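Local coordinates for protein 2-Cys peroxiredoxin (Plasmodium yoelii, PDB 2H01) that probably reduces hydrogen peroxide and organic hydroperoxides to water and alcohols, acting as a thiol-specific, thioredoxin-dependent peroxidase, at residues F9-V14 and K105-S110; S49-L54 and G90-I95; K56-F61 and V66-C71; F124-K129 and R152-L157. One frame throughout, in Å; residues are numbered along the deposited sequence.

Interaction 1. Residues F9-V14 and K105-S110; sequences FKAEAV and KSIARS
Phe9 and Ala11 meet Ile107 where the N-terminal hairpin, which peroxiredoxins add to the thioredoxin fold, is touched by the short helix 106-110. Strand 10-14 pairs antiparallel with 20-24 on one flank and with 98-101 on the other, while the helix follows soon after the latter strand. All contact across the two segments is apolar, and Ile107 alone supplies the helix's share. Its CG1 comes up to CB of Phe9 at 3.6 Å, and the two side chains cross at about a right angle. The other branch, CG2, reaches CD2 of the Phe9 ring at 4.0 Å; CD1, at the end of the long branch, touches Ala11 CB at 3.8 Å while still near Phe9 CB. The extended backbone aims Phe9 and Ala11 at the helix and Lys10 away from it. A chi1 of 61° puts Phe9 CG between the backbone N and the carbonyl carbon, bringing the CD2 side of the ring to Ile107 CG2.

Hydrogen bonds serve the helix itself. Asp102, just upstream, takes the backbone N-H of Ile107 on OD1 and that of Ala108 on OD2, tying down the first turn. At the other end, Ser110 OG bonds back to Ile107 O at 2.7 Å, lying in the carbonyl plane on a lone pair with a C=O...OG angle of 122°.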
loop_
_atom_site.group_PDB
_atom_site.type_symbol
_atom_site.label_atom_id
_atom_site.label_comp_id
_atom_site.label_asym_id
_atom_site.label_seq_id
_atom_site.Cartn_x
_atom_site.Cartn_y
_atom_site.Cartn_z
ATOM N N PHE A 9 11.260 6.462 -2.540
ATOM C CA PHE A 9 10.711 7.718 -2.038
ATOM C C PHE A 9 11.081 7.950 -0.572
ATOM O O PHE A 9 11.477 7.031 0.146
ATOM C CB PHE A 9 9.177 7.765 -2.228
ATOM C CG PHE A 9 8.428 6.672 -1.496
ATOM C CD1 PHE A 9 8.324 6.681 -0.110
ATOM C CD2 PHE A 9 7.839 5.623 -2.200
ATOM C CE1 PHE A 9 7.651 5.664 0.562
ATOM C CE2 PHE A 9 7.164 4.601 -1.537
ATOM C CZ PHE A 9 7.070 4.621 -0.155
ATOM N N LYS A 10 11.016 9.210 -0.185
ATOM C CA LYS A 10 11.195 9.632 1.185
ATOM C C LYS A 10 10.060 10.575 1.557
ATOM O O LYS A 10 10.043 11.717 1.148
ATOM C CB LYS A 10 12.530 10.353 1.336
ATOM C CG LYS A 10 13.124 10.235 2.716
ATOM C CD LYS A 10 13.780 11.503 3.195
ATOM C CE LYS A 10 14.788 12.026 2.198
ATOM N NZ LYS A 10 16.181 11.603 2.488
ATOM N N ALA A 11 9.098 10.088 2.318
ATOM C CA ALA A 11 7.931 10.914 2.643
ATOM C C ALA A 11 7.647 11.156 4.117
ATOM O O ALA A 11 8.044 10.368 4.973
ATOM C CB ALA A 11 6.682 10.319 1.987
ATOM N N GLU A 12 6.965 12.264 4.399
ATOM C CA GLU A 12 6.568 12.603 5.761
ATOM C C GLU A 12 5.485 11.574 6.075
ATOM O O GLU A 12 4.825 11.077 5.160
ATOM C CB GLU A 12 5.970 14.018 5.841
ATOM C CG GLU A 12 6.956 15.171 5.629
ATOM C CD GLU A 12 8.108 15.169 6.632
ATOM O OE1 GLU A 12 8.966 14.266 6.549
ATOM O OE2 GLU A 12 8.157 16.067 7.505
ATOM N N ALA A 13 5.288 11.262 7.347
ATOM C CA ALA A 13 4.300 10.254 7.692
ATOM C C ALA A 13 3.658 10.417 9.056
ATOM O O ALA A 13 4.233 11.007 9.969
ATOM C CB ALA A 13 4.934 8.869 7.601
ATOM N N VAL A 14 2.402 10.010 9.124
ATOM C CA VAL A 14 1.714 9.827 10.374
ATOM C C VAL A 14 1.603 8.373 10.716
ATOM O O VAL A 14 1.019 7.591 9.976
ATOM C CB VAL A 14 0.322 10.355 10.328
ATOM C CG1 VAL A 14 -0.237 10.427 11.716
ATOM C CG2 VAL A 14 0.292 11.669 9.657
ATOM N N LYS A 105 3.278 15.301 -4.939
ATOM C CA LYS A 105 2.687 14.445 -5.959
ATOM C C LYS A 105 3.690 13.524 -6.654
ATOM O O LYS A 105 3.322 12.762 -7.536
ATOM C CB LYS A 105 1.915 15.261 -6.984
ATOM C CG LYS A 105 0.653 15.872 -6.442
ATOM C CD LYS A 105 -0.151 16.575 -7.505
ATOM C CE LYS A 105 -0.980 17.675 -6.904
ATOM N NZ LYS A 105 -1.965 17.131 -5.963
ATOM N N SER A 106 4.929 13.547 -6.181
ATOM C CA SER A 106 6.016 12.824 -6.805
ATOM C C SER A 106 5.857 11.304 -6.772
ATOM O O SER A 106 6.151 10.627 -7.732
ATOM C CB SER A 106 7.364 13.266 -6.225
ATOM O OG SER A 106 7.571 12.810 -4.905
ATOM N N ILE A 107 5.380 10.783 -5.657
ATOM C CA ILE A 107 5.240 9.352 -5.482
ATOM C C ILE A 107 4.179 8.793 -6.412
ATOM O O ILE A 107 4.436 7.859 -7.159
ATOM C CB ILE A 107 4.956 9.005 -4.009
ATOM C CG1 ILE A 107 6.114 9.469 -3.132
ATOM C CG2 ILE A 107 4.722 7.534 -3.847
ATOM C CD1 ILE A 107 5.767 9.734 -1.696
ATOM N N ALA A 108 2.998 9.392 -6.385
ATOM C CA ALA A 108 1.941 8.995 -7.286
ATOM C C ALA A 108 2.455 9.003 -8.705
ATOM O O ALA A 108 2.151 8.114 -9.474
ATOM C CB ALA A 108 0.734 9.881 -7.146
ATOM N N ARG A 109 3.251 10.003 -9.042
ATOM C CA ARG A 109 3.729 10.120 -10.413
ATOM C C ARG A 109 4.658 8.960 -10.778
ATOM O O ARG A 109 4.495 8.336 -11.827
ATOM C CB ARG A 109 4.468 11.456 -10.600
ATOM C CG ARG A 109 4.607 11.897 -12.059
ATOM C CD ARG A 109 5.557 13.093 -12.197
ATOM N NE ARG A 109 5.197 14.185 -11.295
ATOM C CZ ARG A 109 4.144 14.975 -11.460
ATOM N NH1 ARG A 109 3.345 14.801 -12.502
ATOM N NH2 ARG A 109 3.883 15.932 -10.579
ATOM N N SER A 110 5.623 8.673 -9.903
ATOM C CA SER A 110 6.585 7.594 -10.143
ATOM C C SER A 110 5.919 6.237 -10.333
ATOM O O SER A 110 6.446 5.371 -11.031
ATOM C CB SER A 110 7.597 7.517 -8.995
ATOM O OG SER A 110 6.971 7.152 -7.779
#

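Interaction 2. Residues S49-L54 and G90-I95; sequences SEIIAL and GGIGNI
Ile51 works against Ile92 and Ile95 mainly through one methyl, CG2. Its first torsion (chi1 -64°) sets CG1 beside the backbone N and swings CG2 anti to it, so that the short branch faces the incoming loop. There Ile51 CG2 lies 4.0 Å from Ile92 CG2, the two side chains meeting at a slant. Ile95 crosses Ile51 at close to a right angle and offers the same methyl two carbons: its CD1 is 4.1 Å from Ile51 CG2, and its CG2 stands at 4.2 Å. That grip depends on Ile95 holding CG1 between backbone N and carbonyl carbon (chi1 67°), which brings the long branch round to the helix side. Ile92 is less relaxed, with a chi1 of 31° that falls well off a staggered position. The next residue along the helix from Ile51, Ile52, approaches more loosely, its CG1 4.5 Å from Ile92 CG2.

The helix 49-56 begins just after Cys47, predicted to be the peroxidatic cysteine that passes through a sulfenic acid. In the thioredoxin-like peroxiredoxin fold this cysteine sits at the start of the helix, and here the Ile52 side chain lies about 6 Å from that of Cys47. The loop on the other side leads from helix 76-83 into strand 98-101. Trp82 of that helix packs on both Ile51 and Ile92, and its NE1 donates to Gly90 O.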
loop_
_atom_site.group_PDB
_atom_site.type_symbol
_atom_site.label_atom_id
_atom_site.label_comp_id
_atom_site.label_asym_id
_atom_site.label_seq_id
_atom_site.Cartn_x
_atom_site.Cartn_y
_atom_site.Cartn_z
ATOM N N SER A 49 -13.515 2.839 2.210
ATOM C CA SER A 49 -13.584 1.400 2.416
ATOM C C SER A 49 -12.234 0.689 2.279
ATOM O O SER A 49 -12.040 -0.363 2.870
ATOM C CB SER A 49 -14.614 0.764 1.467
ATOM O OG SER A 49 -14.146 0.738 0.130
ATOM N N GLU A 50 -11.299 1.252 1.518
ATOM C CA GLU A 50 -10.008 0.594 1.364
ATOM C C GLU A 50 -9.141 0.774 2.601
ATOM O O GLU A 50 -8.514 -0.180 3.067
ATOM C CB GLU A 50 -9.261 1.094 0.113
ATOM C CG GLU A 50 -9.605 2.508 -0.321
ATOM C CD GLU A 50 -10.923 2.586 -1.086
ATOM O OE1 GLU A 50 -11.091 1.832 -2.071
ATOM O OE2 GLU A 50 -11.784 3.410 -0.708
ATOM N N ILE A 51 -9.077 1.972 3.156
ATOM C CA ILE A 51 -8.282 2.164 4.351
ATOM C C ILE A 51 -8.825 1.352 5.520
ATOM O O ILE A 51 -8.092 0.650 6.196
ATOM C CB ILE A 51 -8.185 3.641 4.740
ATOM C CG1 ILE A 51 -7.455 4.439 3.658
ATOM C CG2 ILE A 51 -7.522 3.777 6.082
ATOM C CD1 ILE A 51 -7.625 5.914 3.743
ATOM N N ILE A 52 -9.793 1.327 5.839
ATOM C CA ILE A 52 -10.575 0.525 6.772
ATOM C C ILE A 52 -10.659 -0.928 6.318
ATOM O O ILE A 52 -10.467 -1.857 7.115
ATOM C CB ILE A 52 -11.992 1.111 6.933
ATOM C CG1 ILE A 52 -11.921 2.620 7.179
ATOM C CG2 ILE A 52 -12.731 0.415 8.065
ATOM C CD1 ILE A 52 -13.253 3.323 7.048
ATOM N N ALA A 53 -10.958 -1.251 5.462
ATOM C CA ALA A 53 -10.890 -2.688 5.189
ATOM C C ALA A 53 -9.479 -3.221 5.474
ATOM O O ALA A 53 -9.326 -4.308 6.022
ATOM C CB ALA A 53 -11.267 -2.968 3.750
ATOM N N LEU A 54 -8.454 -2.457 5.100
ATOM C CA LEU A 54 -7.079 -2.887 5.334
ATOM C C LEU A 54 -6.708 -2.842 6.814
ATOM O O LEU A 54 -6.152 -3.810 7.349
ATOM C CB LEU A 54 -6.091 -2.024 4.539
ATOM C CG LEU A 54 -6.173 -2.116 3.016
ATOM C CD1 LEU A 54 -5.205 -1.123 2.397
ATOM C CD2 LEU A 54 -5.854 -3.539 2.556
ATOM N N GLY A 90 -17.386 11.073 9.276
ATOM C CA GLY A 90 -16.608 11.071 8.051
ATOM C C GLY A 90 -15.114 10.844 8.156
ATOM O O GLY A 90 -14.421 10.941 7.148
ATOM N N GLY A 91 -14.605 10.544 9.345
ATOM C CA GLY A 91 -13.172 10.322 9.476
ATOM C C GLY A 91 -12.773 8.871 9.298
ATOM O O GLY A 91 -13.625 8.036 8.995
ATOM N N ILE A 92 -11.494 8.572 9.502
ATOM C CA ILE A 92 -11.019 7.195 9.486
ATOM C C ILE A 92 -10.782 6.679 10.868
ATOM O O ILE A 92 -10.493 5.518 11.047
ATOM C CB ILE A 92 -9.735 7.042 8.672
ATOM C CG1 ILE A 92 -8.903 8.306 8.753
ATOM C CG2 ILE A 92 -10.040 6.668 7.250
ATOM C CD1 ILE A 92 -7.445 8.068 8.809
ATOM N N GLY A 93 -10.878 7.566 11.842
ATOM C CA GLY A 93 -10.578 7.231 13.215
ATOM C C GLY A 93 -9.139 6.839 13.395
ATOM O O GLY A 93 -8.277 7.196 12.604
ATOM N N ASN A 94 -8.888 6.070 14.436
ATOM C CA ASN A 94 -7.534 5.780 14.863
ATOM C C ASN A 94 -6.909 4.538 14.228
ATOM O O ASN A 94 -6.603 3.583 14.919
ATOM C CB ASN A 94 -7.487 5.668 16.369
ATOM C CG ASN A 94 -6.143 5.950 16.912
ATOM O OD1 ASN A 94 -5.859 5.645 18.055
ATOM N ND2 ASN A 94 -5.290 6.528 16.095
ATOM N N ILE A 95 -6.722 4.558 12.916
ATOM C CA ILE A 95 -6.091 3.442 12.239
ATOM C C ILE A 95 -4.667 3.223 12.712
ATOM O O ILE A 95 -3.983 4.136 13.154
ATOM C CB ILE A 95 -6.131 3.605 10.722
ATOM C CG1 ILE A 95 -5.247 4.776 10.282
ATOM C CG2 ILE A 95 -7.531 3.746 10.252
ATOM C CD1 ILE A 95 -4.663 4.615 8.933
#

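Interaction 3. Residues K56-F61 and V66-C71; sequences KALDSF and VELLGC
Leu68 projects from its strand as a fork whose CD1 prong seats in the corner formed by Leu58 and Phe61 on the helix, with CD2 over the Phe61 ring. That second prong, CD2, stands above the ring centre, 4.0 Å from the centroid and only 2° off the ring normal, a CH-pi contact squarely on the face. CD1 touches Phe61 CD1 at 3.9 Å and, at the same distance, fills against CD1 of Leu58. Leu58 runs past Leu68 in the opposite direction; holding its CG anti to the backbone N (chi1 -174°) carries a methyl across to the strand. Val66 takes the rim of the ring. Its CB lies in the ring plane at the edge, and CG1 leans in obliquely to meet Phe61 CD2 at 3.7 Å.

Together these knobs seat the helical part of a beta-alpha-beta crossover on its own second strand: strands 33-38 and 66-72 are parallel neighbours in the thioredoxin-fold sheet, with helices 49-56 and 58-63 spanning between them. Leu35 of the first strand lies against Leu68, and Leu151 and Ile154 of helix 147-163 pack on Phe61. Where the chain turns from helix back to sheet, Val66 N donates to Phe61 O at 2.8 Å with an N-H...O angle of 157°.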
loop_
_atom_site.group_PDB
_atom_site.type_symbol
_atom_site.label_atom_id
_atom_site.label_comp_id
_atom_site.label_asym_id
_atom_site.label_seq_id
_atom_site.Cartn_x
_atom_site.Cartn_y
_atom_site.Cartn_z
ATOM N N LYS A 56 -8.601 -3.001 9.345
ATOM C CA LYS A 56 -9.343 -4.023 10.073
ATOM C C LYS A 56 -8.659 -5.378 9.903
ATOM O O LYS A 56 -8.845 -6.273 10.708
ATOM C CB LYS A 56 -10.790 -4.101 9.579
ATOM C CG LYS A 56 -11.756 -3.235 10.378
ATOM C CD LYS A 56 -13.129 -3.237 9.708
ATOM C CE LYS A 56 -14.106 -2.329 10.435
ATOM N NZ LYS A 56 -15.321 -2.089 9.603
ATOM N N ALA A 57 -7.858 -5.520 8.853
ATOM C CA ALA A 57 -7.154 -6.771 8.604
ATOM C C ALA A 57 -5.658 -6.658 8.935
ATOM O O ALA A 57 -4.875 -7.531 8.584
ATOM C CB ALA A 57 -7.335 -7.173 7.157
ATOM N N LEU A 58 -5.268 -5.593 9.622
ATOM C CA LEU A 58 -3.865 -5.393 9.954
ATOM C C LEU A 58 -3.152 -6.636 10.469
ATOM O O LEU A 58 -2.092 -7.000 9.961
ATOM C CB LEU A 58 -3.699 -4.272 10.978
ATOM C CG LEU A 58 -2.238 -3.906 11.265
ATOM C CD1 LEU A 58 -1.562 -3.419 9.985
ATOM C CD2 LEU A 58 -2.183 -2.830 12.330
ATOM N N ASP A 59 -3.714 -7.290 11.476
ATOM C CA ASP A 59 -3.069 -8.479 12.019
ATOM C C ASP A 59 -2.712 -9.525 10.966
ATOM O O ASP A 59 -1.653 -10.143 11.050
ATOM C CB ASP A 59 -3.930 -9.108 13.114
ATOM C CG ASP A 59 -3.886 -8.313 14.410
ATOM O OD1 ASP A 59 -2.786 -7.819 14.757
ATOM O OD2 ASP A 59 -4.938 -8.196 15.082
ATOM N N SER A 60 -3.588 -9.729 9.986
ATOM C CA SER A 60 -3.311 -10.685 8.913
ATOM C C SER A 60 -2.030 -10.282 8.176
ATOM O O SER A 60 -1.251 -11.143 7.752
ATOM C CB SER A 60 -4.475 -10.739 7.916
ATOM O OG SER A 60 -5.582 -11.440 8.445
ATOM N N PHE A 61 -1.821 -8.974 8.013
ATOM C CA PHE A 61 -0.619 -8.462 7.339
ATOM C C PHE A 61 0.631 -8.613 8.196
ATOM O O PHE A 61 1.682 -9.013 7.699
ATOM C CB PHE A 61 -0.790 -6.993 6.942
ATOM C CG PHE A 61 -1.714 -6.793 5.784
ATOM C CD1 PHE A 61 -3.030 -6.408 5.985
ATOM C CD2 PHE A 61 -1.291 -7.079 4.491
ATOM C CE1 PHE A 61 -3.917 -6.319 4.916
ATOM C CE2 PHE A 61 -2.171 -6.995 3.415
ATOM C CZ PHE A 61 -3.487 -6.616 3.627
ATOM N N VAL A 66 4.088 -8.173 6.574
ATOM C CA VAL A 66 3.797 -7.138 5.584
ATOM C C VAL A 66 3.512 -5.799 6.252
ATOM O O VAL A 66 2.700 -5.711 7.176
ATOM C CB VAL A 66 2.569 -7.495 4.733
ATOM C CG1 VAL A 66 2.227 -6.325 3.813
ATOM C CG2 VAL A 66 2.841 -8.750 3.922
ATOM N N GLU A 67 4.178 -4.762 5.755
ATOM C CA GLU A 67 4.032 -3.401 6.257
ATOM C C GLU A 67 3.045 -2.631 5.375
ATOM O O GLU A 67 3.246 -2.509 4.168
ATOM C CB GLU A 67 5.398 -2.703 6.238
ATOM C CG GLU A 67 5.420 -1.291 6.822
ATOM C CD GLU A 67 5.284 -1.274 8.330
ATOM O OE1 GLU A 67 5.723 -2.246 8.995
ATOM O OE2 GLU A 67 4.755 -0.278 8.853
ATOM N N LEU A 68 1.985 -2.107 5.983
ATOM C CA LEU A 68 0.973 -1.354 5.247
ATOM C C LEU A 68 1.313 0.124 5.160
ATOM O O LEU A 68 1.652 0.740 6.165
ATOM C CB LEU A 68 -0.393 -1.474 5.916
ATOM C CG LEU A 68 -1.259 -2.707 5.683
ATOM C CD1 LEU A 68 -2.605 -2.508 6.389
ATOM C CD2 LEU A 68 -1.465 -2.904 4.188
ATOM N N LEU A 69 1.213 0.684 3.955
ATOM C CA LEU A 69 1.476 2.106 3.743
ATOM C C LEU A 69 0.370 2.697 2.869
ATOM O O LEU A 69 0.205 2.312 1.715
ATOM C CB LEU A 69 2.851 2.315 3.081
ATOM C CG LEU A 69 4.081 1.890 3.908
ATOM C CD1 LEU A 69 5.351 2.167 3.130
ATOM C CD2 LEU A 69 4.116 2.644 5.236
ATOM N N GLY A 70 -0.401 3.614 3.448
ATOM C CA GLY A 70 -1.476 4.277 2.728
ATOM C C GLY A 70 -1.007 5.631 2.222
ATOM O O GLY A 70 -0.476 6.433 2.981
ATOM N N CYS A 71 -1.214 5.905 0.943
ATOM C CA CYS A 71 -0.751 7.160 0.382
ATOM C C CYS A 71 -1.795 7.974 -0.391
ATOM O O CYS A 71 -2.544 7.430 -1.206
ATOM C CB CYS A 71 0.444 6.861 -0.526
ATOM S SG CYS A 71 1.201 8.273 -1.366
#

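Interaction 4. Residues F124-K129 and R152-L157; sequences FVLIDK and RLIDAL
No ring or other flat group bridges the gap where Leu126 meets Ile154 and Leu157; the carbons that touch are all aliphatic. The Phe124 ring, two residues back on the strand, lies against Ile150 one turn earlier on the same helix, and the Asp128 carboxylate turns to its own loop, OD1 accepting the backbone N-H groups of Gln130 and Val132.

Leu126 is the strand's single knob. Its CD2 comes 3.7 Å from CD2 of Leu157, the two leucines reaching toward each other tip to tip. They share almost the same conformation: in each, CG stands anti to the backbone N (chi1 170° in Leu126, 171° in Leu157), extending the branch outward across the gap. Leu157 CD2 is also 4.1 Å from Leu126 CG. From a slanting direction Ile154 adds its CG1, 3.9 Å from Leu126 CD2 and 4.2 Å from the other methyl, CD1.

Ile154 and Leu157, three residues apart, thus present neighbouring knobs from one side of helix 147-163, the long helix that lies along a face of the thioredoxin-fold sheet. Leu126 belongs to strand 119-127, antiparallel to 33-38 on one flank and 133-138 on the other. Those strands add neighbours: Leu35 touches Leu126, and Tyr33 and Gln134 touch Leu157. Farther round the helix, Asp155 OD2 makes a salt bridge to Arg64 NE.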
loop_
_atom_site.group_PDB
_atom_site.type_symbol
_atom_site.label_atom_id
_atom_site.label_comp_id
_atom_site.label_asym_id
_atom_site.label_seq_id
_atom_site.Cartn_x
_atom_site.Cartn_y
_atom_site.Cartn_z
ATOM N N PHE A 124 -3.220 -0.889 -5.534
ATOM C CA PHE A 124 -2.567 -1.720 -4.520
ATOM C C PHE A 124 -1.266 -2.199 -5.147
ATOM O O PHE A 124 -1.272 -2.816 -6.211
ATOM C CB PHE A 124 -3.419 -2.939 -4.119
ATOM C CG PHE A 124 -4.712 -2.589 -3.423
ATOM C CD1 PHE A 124 -4.718 -1.802 -2.275
ATOM C CD2 PHE A 124 -5.933 -3.031 -3.935
ATOM C CE1 PHE A 124 -5.930 -1.452 -1.646
ATOM C CE2 PHE A 124 -7.143 -2.687 -3.317
ATOM C CZ PHE A 124 -7.141 -1.897 -2.175
ATOM N N VAL A 125 -0.149 -1.899 -4.498
ATOM C CA VAL A 125 1.158 -2.285 -5.012
ATOM C C VAL A 125 1.912 -3.119 -3.987
ATOM O O VAL A 125 2.246 -2.640 -2.903
ATOM C CB VAL A 125 1.991 -1.039 -5.355
ATOM C CG1 VAL A 125 3.283 -1.443 -6.065
ATOM C CG2 VAL A 125 1.163 -0.102 -6.232
ATOM N N LEU A 126 2.178 -4.372 -4.331
ATOM C CA LEU A 126 2.883 -5.265 -3.420
ATOM C C LEU A 126 4.358 -5.323 -3.801
ATOM O O LEU A 126 4.701 -5.594 -4.953
ATOM C CB LEU A 126 2.250 -6.664 -3.460
ATOM C CG LEU A 126 2.979 -7.803 -2.744
ATOM C CD1 LEU A 126 3.127 -7.498 -1.257
ATOM C CD2 LEU A 126 2.223 -9.102 -2.974
ATOM N N ILE A 127 5.173 -5.112 -2.923
ATOM C CA ILE A 127 6.622 -5.036 -3.058
ATOM C C ILE A 127 7.315 -6.053 -2.157
ATOM O O ILE A 127 6.927 -6.201 -0.976
ATOM C CB ILE A 127 7.120 -3.615 -2.733
ATOM C CG1 ILE A 127 6.282 -2.572 -3.476
ATOM C CG2 ILE A 127 8.592 -3.473 -3.087
ATOM C CD1 ILE A 127 6.498 -1.157 -2.991
ATOM N N ASP A 128 8.273 -6.875 -2.605
ATOM C CA ASP A 128 8.939 -7.862 -1.741
ATOM C C ASP A 128 10.018 -7.228 -0.867
ATOM O O ASP A 128 10.232 -6.018 -0.921
ATOM C CB ASP A 128 9.532 -9.028 -2.551
ATOM C CG ASP A 128 10.633 -8.594 -3.504
ATOM O OD1 ASP A 128 11.312 -7.574 -3.252
ATOM O OD2 ASP A 128 10.829 -9.300 -4.513
ATOM N N LYS A 129 10.747 -8.060 -0.144
ATOM C CA LYS A 129 11.727 -7.609 0.822
ATOM C C LYS A 129 13.012 -7.100 0.164
ATOM O O LYS A 129 13.888 -6.553 0.813
ATOM C CB LYS A 129 12.024 -8.728 1.798
ATOM C CG LYS A 129 10.793 -9.399 2.318
ATOM C CD LYS A 129 10.997 -9.883 3.734
ATOM C CE LYS A 129 11.933 -11.072 3.798
ATOM N NZ LYS A 129 11.432 -12.209 3.015
ATOM N N ARG A 152 -4.134 -13.261 -0.346
ATOM C CA ARG A 152 -4.017 -14.476 -1.137
ATOM C C ARG A 152 -2.797 -14.393 -2.064
ATOM O O ARG A 152 -2.107 -15.388 -2.280
ATOM C CB ARG A 152 -5.288 -14.617 -1.968
ATOM C CG ARG A 152 -5.613 -15.988 -2.483
ATOM C CD ARG A 152 -7.126 -16.115 -2.395
ATOM N NE ARG A 152 -7.527 -15.878 -1.010
ATOM C CZ ARG A 152 -8.642 -15.259 -0.629
ATOM N NH1 ARG A 152 -9.510 -14.804 -1.533
ATOM N NH2 ARG A 152 -8.869 -15.060 0.670
ATOM N N LEU A 153 -2.558 -13.213 -2.633
ATOM C CA LEU A 153 -1.418 -13.006 -3.534
ATOM C C LEU A 153 -0.139 -13.057 -2.707
ATOM O O LEU A 153 0.864 -13.641 -3.119
ATOM C CB LEU A 153 -1.529 -11.652 -4.251
ATOM C CG LEU A 153 -2.681 -11.608 -5.260
ATOM C CD1 LEU A 153 -2.824 -10.211 -5.848
ATOM C CD2 LEU A 153 -2.426 -12.658 -6.359
ATOM N N ILE A 154 -0.093 -12.329 -1.606
ATOM C CA ILE A 154 0.912 -12.555 -0.574
ATOM C C ILE A 154 0.967 -14.025 -0.169
ATOM O O ILE A 154 2.015 -14.640 -0.115
ATOM C CB ILE A 154 0.627 -11.677 0.659
ATOM C CG1 ILE A 154 0.359 -10.232 0.234
ATOM C CG2 ILE A 154 1.788 -11.743 1.639
ATOM C CD1 ILE A 154 -0.221 -9.371 1.334
ATOM N N ASP A 155 0.286 -14.705 0.019
ATOM C CA ASP A 155 0.560 -16.107 0.341
ATOM C C ASP A 155 1.184 -16.802 -0.857
ATOM O O ASP A 155 2.135 -17.567 -0.718
ATOM C CB ASP A 155 -0.719 -16.852 0.756
ATOM C CG ASP A 155 -1.192 -16.478 2.145
ATOM O OD1 ASP A 155 -2.368 -16.738 2.470
ATOM O OD2 ASP A 155 -0.387 -15.926 2.926
ATOM N N ALA A 156 0.644 -16.537 -2.041
ATOM C CA ALA A 156 1.183 -17.146 -3.249
ATOM C C ALA A 156 2.620 -16.641 -3.467
ATOM O O ALA A 156 3.527 -17.425 -3.785
ATOM C CB ALA A 156 0.302 -16.799 -4.457
ATOM N N LEU A 157 2.828 -15.338 -3.299
ATOM C CA LEU A 157 4.167 -14.790 -3.487
ATOM C C LEU A 157 5.151 -15.508 -2.553
ATOM O O LEU A 157 6.161 -16.052 -3.006
ATOM C CB LEU A 157 4.191 -13.280 -3.206
ATOM C CG LEU A 157 5.571 -12.596 -3.142
ATOM C CD1 LEU A 157 6.328 -12.782 -4.470
ATOM C CD2 LEU A 157 5.383 -11.090 -2.858
#

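How the interactions relate
From the N terminus, interaction 1 opens first and closes the longest loop, bringing residues 105-110 back to the N-terminal hairpin. Within that span interaction 2 joins the helix after the predicted active-site cysteine to the loop before strand 98-101, and within that again interaction 3 folds 56-61 onto strand 66-71. Interaction 4 starts only after all three have closed, so no loops cross. Interactions 1, 3 and 4 reach the same sheet. Leu54 links the helices and sheet, its CD2 4.0 Å from Phe61 CZ and its CD1 4.1 Å from Phe124 CE1. Interactions 3 and 4 touch directly, Phe61 CE2 lying 3.7 Å from Ile154 CD1.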